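Local coordinates for protein annexin (Schistosoma mansoni, PDB 4MDU) that binds acidic phospholipid membranes in a calcium-dependent manner, aggregates liposomes when calcium is present, and takes part in worm reproduction and host-parasite interaction, at residues Thr263-Ile268 with Leu279-Leu284; Ser14-Phe19 with Thr245-Tyr250. All coordinates share one frame; numbering follows the deposited sequence.

Contact 1: residues Thr263-Ile268 with Leu279-Leu284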
loop_
_atom_site.group_PDB
_atom_site.type_symbol
_atom_site.label_atom_id
_atom_site.label_comp_id
_atom_site.label_asym_id
_atom_site.label_seq_id
_atom_site.Cartn_x
_atom_site.Cartn_y
_atom_site.Cartn_z
ATOM N N THR B 263 -18.729 -9.510 -10.950
ATOM C CA THR B 263 -17.627 -9.147 -11.844
ATOM C C THR B 263 -16.371 -9.919 -11.471
ATOM O O THR B 263 -16.217 -10.363 -10.329
ATOM C CB THR B 263 -17.314 -7.630 -11.882
ATOM O OG1 THR B 263 -16.784 -7.203 -10.618
ATOM C CG2 THR B 263 -18.563 -6.834 -12.204
ATOM N N LEU B 264 -15.485 -10.098 -12.442
ATOM C CA LEU B 264 -14.210 -10.746 -12.179
ATOM C C LEU B 264 -13.395 -9.854 -11.245
ATOM O O LEU B 264 -12.696 -10.339 -10.356
ATOM C CB LEU B 264 -13.458 -11.004 -13.482
ATOM C CG LEU B 264 -12.033 -11.533 -13.306
ATOM C CD1 LEU B 264 -12.007 -12.765 -12.402
ATOM C CD2 LEU B 264 -11.427 -11.828 -14.675
ATOM N N LEU B 265 -13.512 -8.544 -11.440
ATOM C CA LEU B 265 -12.867 -7.580 -10.542
ATOM C C LEU B 265 -13.341 -7.779 -9.105
ATOM O O LEU B 265 -12.527 -7.906 -8.185
ATOM C CB LEU B 265 -13.141 -6.134 -10.988
ATOM C CG LEU B 265 -12.436 -5.055 -10.151
ATOM C CD1 LEU B 265 -10.912 -5.184 -10.258
ATOM C CD2 LEU B 265 -12.883 -3.646 -10.535
ATOM N N GLU B 266 -14.661 -7.810 -8.913
ATOM C CA GLU B 266 -15.227 -7.984 -7.584
ATOM C C GLU B 266 -14.673 -9.239 -6.965
ATOM O O GLU B 266 -14.315 -9.268 -5.791
ATOM C CB GLU B 266 -16.750 -8.103 -7.653
ATOM C CG GLU B 266 -17.470 -6.775 -7.733
ATOM C CD GLU B 266 -18.958 -6.935 -8.016
ATOM O OE1 GLU B 266 -19.378 -8.029 -8.462
ATOM O OE2 GLU B 266 -19.705 -5.960 -7.793
ATOM N N HIS B 267 -14.633 -10.290 -7.769
ATOM C CA HIS B 267 -14.157 -11.583 -7.315
ATOM C C HIS B 267 -12.745 -11.432 -6.783
ATOM O O HIS B 267 -12.454 -11.789 -5.638
ATOM C CB HIS B 267 -14.207 -12.593 -8.465
ATOM C CG HIS B 267 -13.769 -13.969 -8.080
ATOM N ND1 HIS B 267 -14.338 -14.663 -7.035
ATOM C CD2 HIS B 267 -12.817 -14.780 -8.597
ATOM C CE1 HIS B 267 -13.760 -15.846 -6.928
ATOM N NE2 HIS B 267 -12.835 -15.943 -7.867
ATOM N N ILE B 268 -11.868 -10.891 -7.617
ATOM C CA ILE B 268 -10.477 -10.701 -7.221
ATOM C C ILE B 268 -10.387 -9.860 -5.956
ATOM O O ILE B 268 -9.652 -10.188 -5.029
ATOM C CB ILE B 268 -9.660 -10.067 -8.354
ATOM C CG1 ILE B 268 -9.365 -11.142 -9.417
ATOM C CG2 ILE B 268 -8.389 -9.422 -7.800
ATOM C CD1 ILE B 268 -8.628 -10.657 -10.623
ATOM N N LEU B 279 -1.718 -5.777 -7.334
ATOM C CA LEU B 279 -1.098 -6.214 -8.581
ATOM C C LEU B 279 -2.159 -6.825 -9.525
ATOM O O LEU B 279 -2.299 -6.407 -10.675
ATOM C CB LEU B 279 0.046 -7.201 -8.299
ATOM C CG LEU B 279 0.680 -7.865 -9.531
ATOM C CD1 LEU B 279 1.196 -6.807 -10.475
ATOM C CD2 LEU B 279 1.809 -8.840 -9.166
ATOM N N LEU B 280 -2.922 -7.795 -9.031
ATOM C CA LEU B 280 -3.985 -8.406 -9.839
ATOM C C LEU B 280 -4.974 -7.354 -10.334
ATOM O O LEU B 280 -5.369 -7.362 -11.502
ATOM C CB LEU B 280 -4.737 -9.468 -9.036
ATOM C CG LEU B 280 -3.930 -10.694 -8.592
ATOM C CD1 LEU B 280 -4.777 -11.657 -7.770
ATOM C CD2 LEU B 280 -3.398 -11.387 -9.809
ATOM N N VAL B 281 -5.373 -6.442 -9.451
ATOM C CA VAL B 281 -6.335 -5.414 -9.843
ATOM C C VAL B 281 -5.752 -4.508 -10.907
ATOM O O VAL B 281 -6.419 -4.197 -11.911
ATOM C CB VAL B 281 -6.823 -4.577 -8.654
ATOM C CG1 VAL B 281 -7.502 -3.310 -9.163
ATOM C CG2 VAL B 281 -7.771 -5.399 -7.768
ATOM N N ALA B 282 -4.501 -4.099 -10.701
ATOM C CA ALA B 282 -3.803 -3.307 -11.713
ATOM C C ALA B 282 -3.815 -4.015 -13.076
ATOM O O ALA B 282 -4.199 -3.420 -14.090
ATOM C CB ALA B 282 -2.372 -3.013 -11.289
ATOM N N VAL B 283 -3.377 -5.271 -13.107
ATOM C CA VAL B 283 -3.281 -5.994 -14.379
ATOM C C VAL B 283 -4.645 -6.131 -15.068
ATOM O O VAL B 283 -4.772 -5.878 -16.269
ATOM C CB VAL B 283 -2.638 -7.375 -14.203
ATOM C CG1 VAL B 283 -2.740 -8.205 -15.515
ATOM C CG2 VAL B 283 -1.177 -7.238 -13.746
ATOM N N LEU B 284 -5.667 -6.508 -14.303
ATOM C CA LEU B 284 -7.016 -6.666 -14.857
ATOM C C LEU B 284 -7.521 -5.346 -15.419
ATOM O O LEU B 284 -8.056 -5.290 -16.540
ATOM C CB LEU B 284 -7.993 -7.181 -13.794
ATOM C CG LEU B 284 -9.430 -7.441 -14.271
ATOM C CD1 LEU B 284 -9.453 -8.289 -15.540
ATOM C CD2 LEU B 284 -10.257 -8.076 -13.149
#
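Leu-284 reaches across from helix 274-288 and lays its CD2 methyl against the backbone of Leu-265. Leu-284 CD2 lies 3.7 Å from Leu-265 N and also touches Leu-265 CA. The same methyl meets Leu-264 CG at 3.9 Å and Ile-268 CD1 at 4.0 Å. One methyl thus touches three residues of the facing helix. Leu-284 holds its CG opposite its own backbone N (chi1 -178°), which sends both methyls across the gap. Its other methyl, CD1, meets Leu-264 CD2.

One turn on from Leu-264, Ile-268 continues the buried side. Its CG2 branch packs on Leu-280 CB at 3.9 Å and on the CG2 of Val-281. Its longer branch runs to CD1 and Leu-284. The two branches therefore serve different partners. Ile-241 of helix 236-243 covers Ile-268 and Leu-280.

The other flank is looser. Leu-265 and Val-281 are partly exposed, and their link runs through a single leucine methyl. Leu-265 CD1 sits 4.0 Å from Val-281 CG2 and equally near Val-281 CG1, between the two branches. Further round, Glu-266 is exposed and points away from the partner helix. It serves its own helix instead. Thr-263 OG1 accepts from Glu-266 N at 2.8 Å, and Glu-266 OE1 accepts from Thr-263 N at 3.0 Å, from above the carboxylate plane. This is a capping box at the helix start.

No hydrogen bond joins the two segments; apolar contact does the work. The axes pass 10.2 Å apart and run almost antiparallel, at 169°. Asp-275, a calcium-binding residue, lies near the start of the second helix. The pair is the helical hairpin formed by the last two helices of an annexin repeat, here the third.

Contact 2: residues Ser14-Phe19 with Thr245-Tyr250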
loop_
_atom_site.group_PDB
_atom_site.type_symbol
_atom_site.label_atom_id
_atom_site.label_comp_id
_atom_site.label_asym_id
_atom_site.label_seq_id
_atom_site.Cartn_x
_atom_site.Cartn_y
_atom_site.Cartn_z
ATOM N N SER B 14 4.915 -1.724 -27.959
ATOM C CA SER B 14 4.323 -2.865 -28.637
ATOM C C SER B 14 2.853 -2.600 -28.971
ATOM O O SER B 14 2.130 -2.041 -28.148
ATOM C CB SER B 14 4.453 -4.111 -27.768
ATOM O OG SER B 14 3.277 -4.894 -27.893
ATOM N N LEU B 15 2.408 -3.029 -30.155
ATOM C CA LEU B 15 1.025 -2.797 -30.595
ATOM C C LEU B 15 -0.013 -3.457 -29.698
ATOM O O LEU B 15 -1.201 -3.122 -29.742
ATOM C CB LEU B 15 0.811 -3.263 -32.032
ATOM C CG LEU B 15 0.412 -2.154 -32.998
ATOM C CD1 LEU B 15 1.601 -1.219 -33.186
ATOM C CD2 LEU B 15 -0.028 -2.748 -34.328
ATOM N N ILE B 16 0.432 -4.400 -28.883
ATOM C CA ILE B 16 -0.485 -5.057 -27.978
ATOM C C ILE B 16 -1.167 -4.064 -27.009
ATOM O O ILE B 16 -2.263 -4.337 -26.511
ATOM C CB ILE B 16 0.225 -6.166 -27.205
ATOM C CG1 ILE B 16 -0.794 -7.181 -26.696
ATOM C CG2 ILE B 16 1.050 -5.571 -26.074
ATOM C CD1 ILE B 16 -0.243 -8.580 -26.608
ATOM N N HIS B 17 -0.535 -2.915 -26.767
ATOM C CA HIS B 17 -1.131 -1.855 -25.917
ATOM C C HIS B 17 -2.052 -0.899 -26.679
ATOM O O HIS B 17 -2.670 -0.020 -26.081
ATOM C CB HIS B 17 -0.052 -0.989 -25.249
ATOM C CG HIS B 17 0.988 -1.767 -24.506
ATOM N ND1 HIS B 17 0.744 -2.358 -23.285
ATOM C CD2 HIS B 17 2.283 -2.032 -24.802
ATOM C CE1 HIS B 17 1.844 -2.956 -22.862
ATOM N NE2 HIS B 17 2.791 -2.781 -23.769
ATOM N N SER B 18 -2.138 -1.075 -27.991
ATOM C CA SER B 18 -2.616 -0.023 -28.870
ATOM C C SER B 18 -4.119 0.052 -29.048
ATOM O O SER B 18 -4.632 1.077 -29.487
ATOM C CB SER B 18 -1.963 -0.166 -30.241
ATOM O OG SER B 18 -0.725 0.507 -30.279
ATOM N N PHE B 19 -4.825 -1.018 -28.720
ATOM C CA PHE B 19 -6.268 -1.035 -28.936
ATOM C C PHE B 19 -7.023 -1.267 -27.637
ATOM O O PHE B 19 -6.582 -2.040 -26.782
ATOM C CB PHE B 19 -6.626 -2.120 -29.948
ATOM C CG PHE B 19 -5.916 -1.980 -31.253
ATOM C CD1 PHE B 19 -6.463 -1.221 -32.275
ATOM C CD2 PHE B 19 -4.702 -2.601 -31.466
ATOM C CE1 PHE B 19 -5.811 -1.090 -33.492
ATOM C CE2 PHE B 19 -4.041 -2.474 -32.684
ATOM C CZ PHE B 19 -4.601 -1.716 -33.695
ATOM N N THR B 245 -3.743 -11.956 -22.727
ATOM C CA THR B 245 -3.578 -10.664 -23.348
ATOM C C THR B 245 -4.700 -9.732 -22.871
ATOM O O THR B 245 -5.740 -10.187 -22.382
ATOM C CB THR B 245 -3.634 -10.777 -24.864
ATOM O OG1 THR B 245 -4.994 -10.971 -25.265
ATOM C CG2 THR B 245 -2.756 -11.948 -25.354
ATOM N N PRO B 246 -4.501 -8.417 -23.012
ATOM C CA PRO B 246 -5.570 -7.548 -22.516
ATOM C C PRO B 246 -6.906 -7.900 -23.173
ATOM O O PRO B 246 -7.934 -7.903 -22.502
ATOM C CB PRO B 246 -5.095 -6.146 -22.920
ATOM C CG PRO B 246 -3.598 -6.285 -23.026
ATOM C CD PRO B 246 -3.397 -7.650 -23.616
ATOM N N TYR B 247 -6.882 -8.240 -24.455
ATOM C CA TYR B 247 -8.115 -8.586 -25.175
ATOM C C TYR B 247 -8.798 -9.836 -24.611
ATOM O O TYR B 247 -10.008 -9.823 -24.331
ATOM C CB TYR B 247 -7.838 -8.687 -26.675
ATOM C CG TYR B 247 -6.941 -7.557 -27.136
ATOM C CD1 TYR B 247 -7.459 -6.289 -27.369
ATOM C CD2 TYR B 247 -5.573 -7.743 -27.288
ATOM C CE1 TYR B 247 -6.642 -5.238 -27.756
ATOM C CE2 TYR B 247 -4.750 -6.704 -27.676
ATOM C CZ TYR B 247 -5.295 -5.448 -27.905
ATOM O OH TYR B 247 -4.490 -4.404 -28.288
ATOM N N GLN B 248 -8.011 -10.894 -24.405
ATOM C CA GLN B 248 -8.505 -12.135 -23.794
ATOM C C GLN B 248 -9.060 -11.923 -22.380
ATOM O O GLN B 248 -10.070 -12.537 -22.017
ATOM C CB GLN B 248 -7.389 -13.192 -23.764
ATOM C CG GLN B 248 -7.820 -14.558 -23.233
ATOM C CD GLN B 248 -8.851 -15.236 -24.122
ATOM O OE1 GLN B 248 -8.915 -14.989 -25.327
ATOM N NE2 GLN B 248 -9.681 -16.075 -23.522
ATOM N N LEU B 249 -8.397 -11.070 -21.585
ATOM C CA LEU B 249 -8.827 -10.798 -20.210
ATOM C C LEU B 249 -10.189 -10.141 -20.207
ATOM O O LEU B 249 -11.058 -10.455 -19.393
ATOM C CB LEU B 249 -7.849 -9.869 -19.502
ATOM C CG LEU B 249 -6.946 -10.534 -18.489
ATOM C CD1 LEU B 249 -6.086 -9.497 -17.797
ATOM C CD2 LEU B 249 -7.799 -11.288 -17.502
ATOM N N TYR B 250 -10.363 -9.203 -21.122
ATOM C CA TYR B 250 -11.637 -8.542 -21.250
ATOM C C TYR B 250 -12.738 -9.563 -21.522
ATOM O O TYR B 250 -13.717 -9.663 -20.772
ATOM C CB TYR B 250 -11.596 -7.509 -22.357
ATOM C CG TYR B 250 -12.918 -6.819 -22.475
ATOM C CD1 TYR B 250 -13.320 -5.897 -21.518
ATOM C CD2 TYR B 250 -13.783 -7.114 -23.507
ATOM C CE1 TYR B 250 -14.545 -5.261 -21.603
ATOM C CE2 TYR B 250 -15.014 -6.485 -23.603
ATOM C CZ TYR B 250 -15.388 -5.558 -22.648
ATOM O OH TYR B 250 -16.612 -4.928 -22.740
#
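Tyr-247 places its ring against Ile-16 and Phe-19. Its CB leaves helix 246-260 alongside the other segment, not straight at it. CG is set opposite the carbonyl carbon (chi1 -43°), and this swings the ring across the gap. From there the two ring edges part company. On one, CE2 meets Ile-16 CG1 at 4.1 Å and lies near Ile-16 O. On the other, CE1 meets Phe-19 O at 3.3 Å and Phe-19 CB at 3.8 Å. CZ comes 3.5 Å from Ile-16 O. At the tip, Tyr-247 OH lies 2.8 Å from Ile-16 O. The same OH sits at the edge of the Phe-19 ring, in its plane, 3.7 Å from Phe-19 CD2. The phenol end thus meets both backbone and ring atoms of segment 14-19. Leu-198 of helix 195-199, Ile-193 and Ile-210 add cover to Tyr-247.

The contact binds the N-terminal loop before helix 38-48 to the third helix of repeat 3. This is consistent with other annexins, whose N-terminal segments run over the concave side of the molecule. Thr-245 is the N-cap of that helix: its OG1 accepts from Gln-248 N in a nearly straight bond (173°).

Ile-16 also grips the helix start. Its CG1 packs on Pro-246 CD at 4.1 Å, the two side chains crossing at about a right angle. Trp-139 also touches Ile-16. Ile-16 CG2 lies over the ring of His-17, within its own segment. Ser-14 OG accepts from Ile-16 N, an ST turn at the start of the short 3-10 segment. The His-17 side chain leaves the backbone away from the helix, and its NE2 is hydrogen-bonded to Glu-142. His-17 O accepts a hydrogen bond from Arg-290 NH1.

Overall arrangement
Both contacts are largely buried, but they differ in kind. Contact 1 joins two neighbouring helices of one repeat and is wholly apolar between its segments. Contact 2 joins chain parts more than 220 residues apart, and there backbone oxygens and a phenol mix with the apolar groups. The contacts touch through Leu-249 of segment 245-250, which meets Leu-284 and Val-283. Helices 246-260 and 264-271 also follow each other in the chain. Contact 1 lies inside the repeat, while contact 2 fixes the N-terminal region to it. Their centres are about 16 Å apart. The side chain of Leu-280 in contact 1 is about 9 Å from that of Asp-275, a calcium-binding residue; contact 2 lies away from the calcium sites.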